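Local structure of ribose 5-phosphate isomerase (Trypanosoma cruzi, 3M1P) at residues V5-D10 with E18-Y23; R52-V57 with P83-A88; H11-I16 with V66-S71; D48-V53 with I77-V82. The protein probably interconverts ribose 5-phosphate and ribulose 5-phosphate, as a type B sugar-phosphate isomerase of the LacAB/RpiB family. The protein carries 1 engineered substitution. One frame throughout, in Å; residues are numbered along the deposited sequence.

Overall arrangement
All four contacts are buried and apolar, and none has a hydrogen bond between its segments; they differ in which layer of the alpha/beta sandwich they join. Interactions 1 and 3 pack helices 17-26 and 11-14 against strands 3-9 and 64-69, sheet neighbours whose backbones are hydrogen-bonded, and their centres lie 9 Å apart. Interactions 2 and 4 share helix 46-58 and lie closer still, at 6 Å; they reach the second subunit more extensively than interaction 3 does, through charged and polar groups. Branched side chains fill interaction 1, whereas interactions 3 and 4 rest largely on alanines. Leu67 of interaction 3 touches Ala50 and Ala79 of interaction 4, joining the two groups.

Interaction 1 of 4, residues V5-D10 with E18-Y23; sequences VAIGTD and ENLILY
Ile7 of strand 3-9 and Leu20 of helix 17-26 meet with their side chains slanted across one another in a Rossmann-like alpha/beta sandwich, where helix 17-26 packs on strand 3-9. The strand and the helix run nearly antiparallel, at 161° with their axes 9.5 Å apart, as expected in a beta-alpha-beta crossover, here formed by strand 3-9, helix 17-26 and strand 31-35. Ile7 works with both of its branches. Its CG2 lies opposite the backbone N and abuts Leu20, 3.9 Å from CD1 of that residue, with Leu20 CB scarcely farther. The other arm, CG1 and CD1, extends to the next residue of the helix: Ile7 CD1 stops 3.8 Å from Ile21 CA and also touches Ile21 CG1, so that the end of the isoleucine rests on main chain as much as on side chain. Leu20, with its CG beside its own backbone N (chi1 -54°), aims CD1 at the sheet between Ile7 and the next inward-facing strand residue, Thr9. Around this group Leu20 also touches Ala68 of strand 64-69 and Ile124 of helix 117-129, while Ile7 and Ile21 share Pro33 of strand 31-35. Thr9 divides its two branches between different tasks. Its hydroxyl is turned to the local backbone, with OG1 donating a 3.0 Å hydrogen bond to Asp10 O from a position tilted 23° out of the carbonyl plane. The methyl serves the helix: Thr9 CG2 sits 3.6 Å from Leu20 CD1.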
# COMPACT_ATOMS: atom_id res chain seq x y z
N VAL A 5 -7.39 22.86 11.60
CA VAL A 5 -6.79 21.96 10.63
C VAL A 5 -7.09 22.49 9.24
O VAL A 5 -8.21 22.36 8.75
CB VAL A 5 -7.36 20.51 10.79
CG1 VAL A 5 -6.85 19.57 9.67
CG2 VAL A 5 -7.02 19.94 12.15
N ALA A 6 -6.10 23.09 8.59
CA ALA A 6 -6.34 23.66 7.26
C ALA A 6 -6.35 22.57 6.20
O ALA A 6 -5.50 21.69 6.21
CB ALA A 6 -5.32 24.76 6.93
N ILE A 7 -7.30 22.64 5.28
CA ILE A 7 -7.43 21.63 4.23
C ILE A 7 -7.22 22.26 2.85
O ILE A 7 -7.85 23.27 2.53
CB ILE A 7 -8.80 20.89 4.30
CG1 ILE A 7 -8.97 20.18 5.65
CG2 ILE A 7 -8.94 19.91 3.12
CD1 ILE A 7 -10.43 19.88 6.05
N GLY A 8 -6.34 21.66 2.05
CA GLY A 8 -6.18 22.07 0.65
C GLY A 8 -6.23 20.87 -0.29
O GLY A 8 -5.96 19.75 0.11
N THR A 9 -6.62 21.12 -1.54
CA THR A 9 -6.61 20.10 -2.60
C THR A 9 -6.19 20.72 -3.93
O THR A 9 -6.12 21.95 -4.05
CB THR A 9 -8.01 19.40 -2.80
OG1 THR A 9 -8.90 20.27 -3.50
CG2 THR A 9 -8.64 18.99 -1.49
N ASP A 10 -5.91 19.88 -4.91
CA ASP A 10 -5.92 20.34 -6.30
C ASP A 10 -7.22 19.85 -6.97
O ASP A 10 -8.15 19.45 -6.27
CB ASP A 10 -4.64 19.95 -7.06
CG ASP A 10 -4.47 18.45 -7.24
OD1 ASP A 10 -5.23 17.66 -6.63
OD2 ASP A 10 -3.58 18.07 -8.04
N GLU A 18 -15.36 17.54 0.73
CA GLU A 18 -16.37 17.38 1.78
C GLU A 18 -16.03 16.17 2.65
O GLU A 18 -16.15 16.23 3.87
CB GLU A 18 -17.79 17.27 1.19
CG GLU A 18 -18.26 18.55 0.46
CD GLU A 18 -19.75 18.54 0.05
OE1 GLU A 18 -20.40 17.46 0.07
OE2 GLU A 18 -20.27 19.63 -0.31
N ASN A 19 -15.60 15.07 2.02
CA ASN A 19 -15.03 13.90 2.72
C ASN A 19 -13.95 14.32 3.72
O ASN A 19 -13.98 13.94 4.89
CB ASN A 19 -14.39 12.90 1.73
CG ASN A 19 -15.37 12.32 0.73
OD1 ASN A 19 -15.65 11.11 0.75
ND2 ASN A 19 -15.87 13.15 -0.17
N LEU A 20 -12.97 15.09 3.24
CA LEU A 20 -11.85 15.54 4.07
C LEU A 20 -12.31 16.36 5.26
O LEU A 20 -11.86 16.13 6.38
CB LEU A 20 -10.86 16.35 3.22
CG LEU A 20 -10.36 15.64 1.97
CD1 LEU A 20 -9.53 16.61 1.13
CD2 LEU A 20 -9.56 14.36 2.31
N ILE A 21 -13.23 17.30 5.01
CA ILE A 21 -13.84 18.11 6.08
C ILE A 21 -14.47 17.19 7.13
O ILE A 21 -14.18 17.31 8.33
CB ILE A 21 -14.88 19.13 5.52
CG1 ILE A 21 -14.19 20.21 4.69
CG2 ILE A 21 -15.71 19.76 6.66
CD1 ILE A 21 -15.12 21.03 3.78
N LEU A 22 -15.29 16.26 6.66
CA LEU A 22 -15.91 15.26 7.53
C LEU A 22 -14.89 14.40 8.30
O LEU A 22 -15.05 14.21 9.50
CB LEU A 22 -16.88 14.38 6.72
CG LEU A 22 -17.61 13.28 7.49
CD1 LEU A 22 -18.49 13.86 8.61
CD2 LEU A 22 -18.44 12.36 6.57
N TYR A 23 -13.85 13.91 7.63
CA TYR A 23 -12.85 13.04 8.31
C TYR A 23 -12.12 13.76 9.46
O TYR A 23 -11.78 13.15 10.48
CB TYR A 23 -11.84 12.42 7.32
CG TYR A 23 -12.47 11.65 6.17
CD1 TYR A 23 -13.71 11.01 6.32
CD2 TYR A 23 -11.83 11.55 4.93
CE1 TYR A 23 -14.30 10.31 5.28
CE2 TYR A 23 -12.41 10.85 3.88
CZ TYR A 23 -13.64 10.23 4.06
OH TYR A 23 -14.24 9.52 3.05

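Interaction 2 of 4, residues R52-V57 with P83-A88; sequences RVAEMV and PGVRAA
Ala54 and Val85 mark where the backbones come nearest, their CA atoms 6.4 Å apart, as the extended chain leading into strand 87-89 passes a turn of helix 46-58. Val85 carries its side of the contact on a single methyl. Its CG2, opposite its own carbonyl carbon, reaches to the helix backbone, 3.4 Å from Ala54 O, with Ala54 CB beside it, 4.0 Å from the same CG2. One turn onward Val57 CG1 gives looser support, 4.3 Å from Val85 CG2, and the three residues form a small hydrophobic cluster. In the alpha/beta sandwich this is the point where a connection from helix 73-80 enters an outer strand of the parallel sheet, and Ile107 of the adjoining strand 107-111 touches all three side chains from the sheet side. Just before Val85, Gly84 takes a positive phi of 96°, at which a side chain would be jammed against the carbonyl O of Pro83. The turn is held from elsewhere: Gly84 N bonds to Glu149, and Gly84 O to the side-chain amide of Asn106. Across the subunit interface, Val85 O accepts a hydrogen bond from NZ of Lys81 of the second subunit.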
# COMPACT_ATOMS: atom_id res chain seq x y z
N ARG A 52 -0.42 27.66 0.29
CA ARG A 52 -1.47 28.30 1.07
C ARG A 52 -1.64 27.67 2.45
O ARG A 52 -1.65 28.37 3.46
CB ARG A 52 -2.81 28.30 0.32
CG ARG A 52 -3.79 29.29 0.89
CD ARG A 52 -5.17 29.10 0.34
NE ARG A 52 -6.03 30.23 0.72
CZ ARG A 52 -7.27 30.42 0.28
NH1 ARG A 52 -7.84 29.54 -0.56
NH2 ARG A 52 -7.95 31.48 0.70
N VAL A 53 -1.75 26.34 2.49
CA VAL A 53 -1.93 25.60 3.74
C VAL A 53 -0.63 25.55 4.55
O VAL A 53 -0.63 25.77 5.76
CB VAL A 53 -2.47 24.18 3.45
CG1 VAL A 53 -2.38 23.27 4.71
CG2 VAL A 53 -3.89 24.27 2.90
N ALA A 54 0.47 25.26 3.87
CA ALA A 54 1.79 25.25 4.50
C ALA A 54 2.13 26.55 5.24
O ALA A 54 2.63 26.51 6.37
CB ALA A 54 2.85 24.95 3.45
N GLU A 55 1.87 27.70 4.61
CA GLU A 55 2.12 29.00 5.25
C GLU A 55 1.27 29.18 6.50
O GLU A 55 1.78 29.64 7.52
CB GLU A 55 1.91 30.16 4.27
CG GLU A 55 2.88 30.19 3.10
CD GLU A 55 4.30 30.61 3.46
OE1 GLU A 55 4.53 31.13 4.58
OE2 GLU A 55 5.20 30.42 2.60
N MET A 56 0.00 28.78 6.43
CA MET A 56 -0.89 28.83 7.59
C MET A 56 -0.32 28.03 8.76
O MET A 56 -0.35 28.50 9.90
CB MET A 56 -2.28 28.34 7.21
CG MET A 56 -2.99 29.25 6.22
SD MET A 56 -4.52 28.53 5.62
CE MET A 56 -5.54 28.61 7.10
N VAL A 57 0.20 26.84 8.46
CA VAL A 57 0.83 26.00 9.47
C VAL A 57 2.11 26.68 10.01
O VAL A 57 2.29 26.79 11.22
CB VAL A 57 1.15 24.57 8.92
CG1 VAL A 57 2.08 23.82 9.88
CG2 VAL A 57 -0.13 23.77 8.67
N PRO A 83 9.50 26.76 5.57
CA PRO A 83 10.19 26.46 6.82
C PRO A 83 9.21 26.31 7.98
O PRO A 83 8.24 27.05 8.06
CB PRO A 83 11.10 27.69 7.03
CG PRO A 83 11.22 28.31 5.68
CD PRO A 83 9.88 28.07 5.03
N GLY A 84 9.46 25.33 8.85
CA GLY A 84 8.56 25.05 9.96
C GLY A 84 7.58 23.94 9.63
O GLY A 84 6.93 23.39 10.50
N VAL A 85 7.48 23.59 8.35
CA VAL A 85 6.55 22.57 7.92
C VAL A 85 7.24 21.20 7.89
O VAL A 85 8.39 21.07 7.45
CB VAL A 85 5.91 22.92 6.56
CG1 VAL A 85 5.17 21.73 5.96
CG2 VAL A 85 4.96 24.09 6.72
N ARG A 86 6.53 20.20 8.41
CA ARG A 86 6.93 18.80 8.29
C ARG A 86 5.74 18.06 7.70
O ARG A 86 4.82 17.66 8.41
CB ARG A 86 7.36 18.24 9.64
CG ARG A 86 8.60 18.91 10.22
CD ARG A 86 9.02 18.29 11.53
NE ARG A 86 8.00 18.51 12.55
CZ ARG A 86 7.80 19.67 13.16
NH1 ARG A 86 8.56 20.73 12.88
NH2 ARG A 86 6.82 19.78 14.06
N ALA A 87 5.77 17.91 6.38
CA ALA A 87 4.66 17.37 5.61
C ALA A 87 4.95 15.94 5.22
O ALA A 87 5.95 15.65 4.53
CB ALA A 87 4.42 18.21 4.37
N ALA A 88 4.07 15.05 5.67
CA ALA A 88 4.25 13.61 5.51
C ALA A 88 3.27 13.04 4.49
O ALA A 88 2.04 13.10 4.70
CB ALA A 88 4.07 12.91 6.85

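Interaction 3 of 4, residues H11-I16 with V66-S71; sequences HPAFAI and VLAAGS. Engineered in segment 66-71: Ala69 (natural residue Cys).
Pro12, a puckered ring, puts its CG 4.1 Å from Gly70 N and lies beside the first of two flat groups, the His11 imidazole and the Phe14 ring: its CD is 3.1 Å above the imidazole plane, offset toward the rim. His11 sets out away from the strand and its imidazole makes no contact with it; the residue packs on Arg141 of the second subunit. Phe14 directs its CB away from the strand, and its ring stacks with that of His17. In this short, weakly bonded helix Ala13 makes the closest approach, its CA 5.1 Å from Ala69 CA. The Ala13 methyl lies against the strand backbone: CB is 3.4 Å from Ala68 O, and the carbonyl carbon of the same group is close behind. Ala68 answers with its own methyl, the two CB atoms 4.0 Å apart. Ala69, an engineered residue replacing cysteine, directs its CB away from the helix, and its backbone meets Ala13, CA being 3.9 Å from Ala13 CB. A bound phosphate ion lies about 5 Å from the Pro12 side chain; it probably comes from the crystallisation liquor, though it may mark a pocket for an anion. Strand 64-69 lies between strands 3-9 and 107-111 in the parallel sheet; helix 11-14 packs over its C-terminal end, Ile16 continues onto helix 117-129, and helix 73-80 meets Leu67 and Ala69.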
# COMPACT_ATOMS: atom_id res chain seq x y z
N HIS A 11 -7.28 19.89 -8.30
CA HIS A 11 -8.53 19.60 -9.02
C HIS A 11 -9.10 18.19 -8.85
O HIS A 11 -10.27 18.07 -8.48
CB HIS A 11 -8.42 19.98 -10.51
CG HIS A 11 -7.07 19.71 -11.11
ND1 HIS A 11 -6.89 18.86 -12.18
CD2 HIS A 11 -5.84 20.15 -10.76
CE1 HIS A 11 -5.60 18.80 -12.48
NE2 HIS A 11 -4.94 19.57 -11.63
N PRO A 12 -8.30 17.11 -9.09
CA PRO A 12 -8.90 15.78 -8.96
C PRO A 12 -9.39 15.44 -7.55
O PRO A 12 -10.38 14.70 -7.40
CB PRO A 12 -7.76 14.83 -9.38
CG PRO A 12 -6.51 15.60 -9.21
CD PRO A 12 -6.87 17.03 -9.46
N ALA A 13 -8.72 15.97 -6.53
CA ALA A 13 -9.08 15.75 -5.13
C ALA A 13 -10.22 16.66 -4.64
O ALA A 13 -10.73 16.48 -3.54
CB ALA A 13 -7.87 15.90 -4.24
N PHE A 14 -10.59 17.64 -5.47
CA PHE A 14 -11.74 18.50 -5.15
C PHE A 14 -13.03 17.68 -4.93
O PHE A 14 -13.81 17.97 -4.03
CB PHE A 14 -11.96 19.58 -6.22
CG PHE A 14 -13.24 20.35 -6.04
CD1 PHE A 14 -13.33 21.36 -5.10
CD2 PHE A 14 -14.38 20.02 -6.79
CE1 PHE A 14 -14.53 22.06 -4.91
CE2 PHE A 14 -15.57 20.70 -6.62
CZ PHE A 14 -15.65 21.73 -5.67
N ALA A 15 -13.23 16.65 -5.74
CA ALA A 15 -14.40 15.76 -5.59
C ALA A 15 -14.58 15.18 -4.18
O ALA A 15 -15.68 14.75 -3.81
CB ALA A 15 -14.35 14.64 -6.63
N ILE A 16 -13.51 15.15 -3.39
CA ILE A 16 -13.57 14.55 -2.06
C ILE A 16 -13.35 15.53 -0.91
O ILE A 16 -13.12 15.13 0.22
CB ILE A 16 -12.64 13.29 -1.93
CG1 ILE A 16 -11.16 13.69 -2.01
CG2 ILE A 16 -13.02 12.25 -3.00
CD1 ILE A 16 -10.19 12.69 -1.40
N VAL A 66 -4.00 19.43 5.98
CA VAL A 66 -4.34 18.27 5.17
C VAL A 66 -4.20 18.68 3.71
O VAL A 66 -4.79 19.67 3.25
CB VAL A 66 -5.77 17.74 5.46
CG1 VAL A 66 -6.14 16.62 4.48
CG2 VAL A 66 -5.88 17.25 6.91
N LEU A 67 -3.39 17.93 2.97
CA LEU A 67 -3.26 18.18 1.54
C LEU A 67 -3.57 16.91 0.80
O LEU A 67 -2.96 15.87 1.05
CB LEU A 67 -1.87 18.72 1.18
CG LEU A 67 -1.55 20.12 1.74
CD1 LEU A 67 -0.05 20.48 1.54
CD2 LEU A 67 -2.47 21.19 1.12
N ALA A 68 -4.56 16.98 -0.08
CA ALA A 68 -4.96 15.85 -0.89
C ALA A 68 -4.82 16.25 -2.34
O ALA A 68 -5.23 17.34 -2.74
CB ALA A 68 -6.41 15.45 -0.59
N ALA A 69 -4.19 15.38 -3.13
CA ALA A 69 -4.03 15.62 -4.55
C ALA A 69 -4.09 14.29 -5.29
O ALA A 69 -4.56 13.29 -4.75
CB ALA A 69 -2.71 16.37 -4.83
N GLY A 70 -3.64 14.26 -6.54
CA GLY A 70 -3.63 13.01 -7.31
C GLY A 70 -2.85 11.94 -6.56
O GLY A 70 -3.42 10.93 -6.13
N SER A 71 -1.57 12.21 -6.36
CA SER A 71 -0.66 11.27 -5.71
C SER A 71 -0.27 11.74 -4.29
O SER A 71 0.04 10.91 -3.42
CB SER A 71 0.58 11.14 -6.57
OG SER A 71 1.20 12.41 -6.67

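Interaction 4 of 4, residues D48-V53 with I77-V82; sequences DFASRV and IAANKV
Ala78 points its CB toward helix 46-58, where it meets Ala50 CB at 3.6 Å, methyl against methyl. Ala79 follows with a glancing approach. Its backbone N is 4.0 Å from Ala50 CB, while the two CB atoms are 4.5 Å apart, so the Ala50 methyl sits over the step from one alanine to the next. With side chains this small the backbones draw close, the CA atoms of Ala50 and Ala79 being only 5.2 Å apart, as in the alanine-lined interfaces that let neighbouring helices pack tightly. Both helices lie on one side of the parallel sheet of the alpha/beta sandwich, joined through strand 64-69, whose Leu67 touches Ala50, Val53 and Ala79. Next along, Asn80 OD1 accepts a hydrogen bond from Ala87 N at the start of the following strand, which ties the end of helix 73-80 to the sheet. The chain then curls, and Lys81 sends its amine into the second subunit, where NZ forms a salt bridge with Glu149 and a hydrogen bond to Asn80 O of that chain. The first segment has a charged link of its own to the same subunit, a salt bridge from Asp48 OD2 to Lys144 NZ of that chain. Val82 directs its CB back toward the first segment and packs on Ala54, Glu55 and Ala58 farther along the same helix.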
# COMPACT_ATOMS: atom_id res chain seq x y z
N ASP A 48 0.34 25.97 -5.32
CA ASP A 48 -0.39 27.16 -4.84
C ASP A 48 -1.22 26.87 -3.59
O ASP A 48 -1.30 27.69 -2.68
CB ASP A 48 -1.33 27.71 -5.93
CG ASP A 48 -0.58 28.23 -7.15
OD1 ASP A 48 0.57 28.72 -7.01
OD2 ASP A 48 -1.16 28.15 -8.26
N PHE A 49 -1.85 25.70 -3.55
CA PHE A 49 -2.64 25.32 -2.38
C PHE A 49 -1.80 24.65 -1.30
O PHE A 49 -2.07 24.82 -0.12
CB PHE A 49 -3.85 24.49 -2.79
CG PHE A 49 -4.91 25.29 -3.49
CD1 PHE A 49 -5.88 25.96 -2.76
CD2 PHE A 49 -4.92 25.39 -4.88
CE1 PHE A 49 -6.87 26.72 -3.40
CE2 PHE A 49 -5.90 26.14 -5.54
CZ PHE A 49 -6.88 26.80 -4.80
N ALA A 50 -0.77 23.92 -1.71
CA ALA A 50 0.22 23.43 -0.76
C ALA A 50 0.82 24.61 0.00
O ALA A 50 0.87 24.60 1.23
CB ALA A 50 1.32 22.63 -1.47
N SER A 51 1.25 25.63 -0.75
CA SER A 51 1.82 26.86 -0.18
C SER A 51 0.82 27.53 0.75
O SER A 51 1.15 27.88 1.88
CB SER A 51 2.20 27.84 -1.30
OG SER A 51 2.72 29.04 -0.76
N ARG A 52 -0.42 27.66 0.29
CA ARG A 52 -1.47 28.30 1.07
C ARG A 52 -1.64 27.67 2.45
O ARG A 52 -1.65 28.37 3.46
CB ARG A 52 -2.81 28.30 0.32
CG ARG A 52 -3.79 29.29 0.89
CD ARG A 52 -5.17 29.10 0.34
NE ARG A 52 -6.03 30.23 0.72
CZ ARG A 52 -7.27 30.42 0.28
NH1 ARG A 52 -7.84 29.54 -0.56
NH2 ARG A 52 -7.95 31.48 0.70
N VAL A 53 -1.75 26.34 2.49
CA VAL A 53 -1.93 25.60 3.74
C VAL A 53 -0.63 25.55 4.55
O VAL A 53 -0.63 25.77 5.76
CB VAL A 53 -2.47 24.18 3.45
CG1 VAL A 53 -2.38 23.27 4.71
CG2 VAL A 53 -3.89 24.27 2.90
N ILE A 77 6.22 17.65 -1.54
CA ILE A 77 7.41 18.41 -1.94
C ILE A 77 7.20 19.92 -1.74
O ILE A 77 8.00 20.57 -1.07
CB ILE A 77 7.84 18.10 -3.39
CG1 ILE A 77 8.16 16.61 -3.51
CG2 ILE A 77 9.04 18.96 -3.78
CD1 ILE A 77 8.26 16.13 -4.92
N ALA A 78 6.10 20.46 -2.28
CA ALA A 78 5.80 21.89 -2.15
C ALA A 78 5.69 22.35 -0.70
O ALA A 78 6.36 23.31 -0.31
CB ALA A 78 4.54 22.26 -2.94
N ALA A 79 4.89 21.64 0.11
CA ALA A 79 4.66 22.02 1.50
C ALA A 79 5.92 22.02 2.38
O ALA A 79 6.08 22.89 3.27
CB ALA A 79 3.55 21.17 2.11
N ASN A 80 6.81 21.06 2.14
CA ASN A 80 8.07 20.99 2.88
C ASN A 80 9.08 22.08 2.54
O ASN A 80 10.04 22.29 3.28
CB ASN A 80 8.71 19.61 2.73
CG ASN A 80 8.08 18.60 3.66
OD1 ASN A 80 7.89 18.87 4.84
ND2 ASN A 80 7.75 17.42 3.12
N LYS A 81 8.87 22.79 1.43
CA LYS A 81 9.69 23.95 1.07
C LYS A 81 9.42 25.16 1.96
O LYS A 81 10.17 26.15 1.92
CB LYS A 81 9.48 24.35 -0.40
CG LYS A 81 9.88 23.29 -1.43
CD LYS A 81 11.27 22.75 -1.15
CE LYS A 81 11.67 21.71 -2.16
NZ LYS A 81 13.14 21.36 -2.02
N VAL A 82 8.34 25.09 2.75
CA VAL A 82 8.00 26.16 3.70
C VAL A 82 8.66 25.84 5.05
O VAL A 82 8.45 24.76 5.60
CB VAL A 82 6.47 26.40 3.81
CG1 VAL A 82 6.16 27.47 4.84
CG2 VAL A 82 5.89 26.79 2.45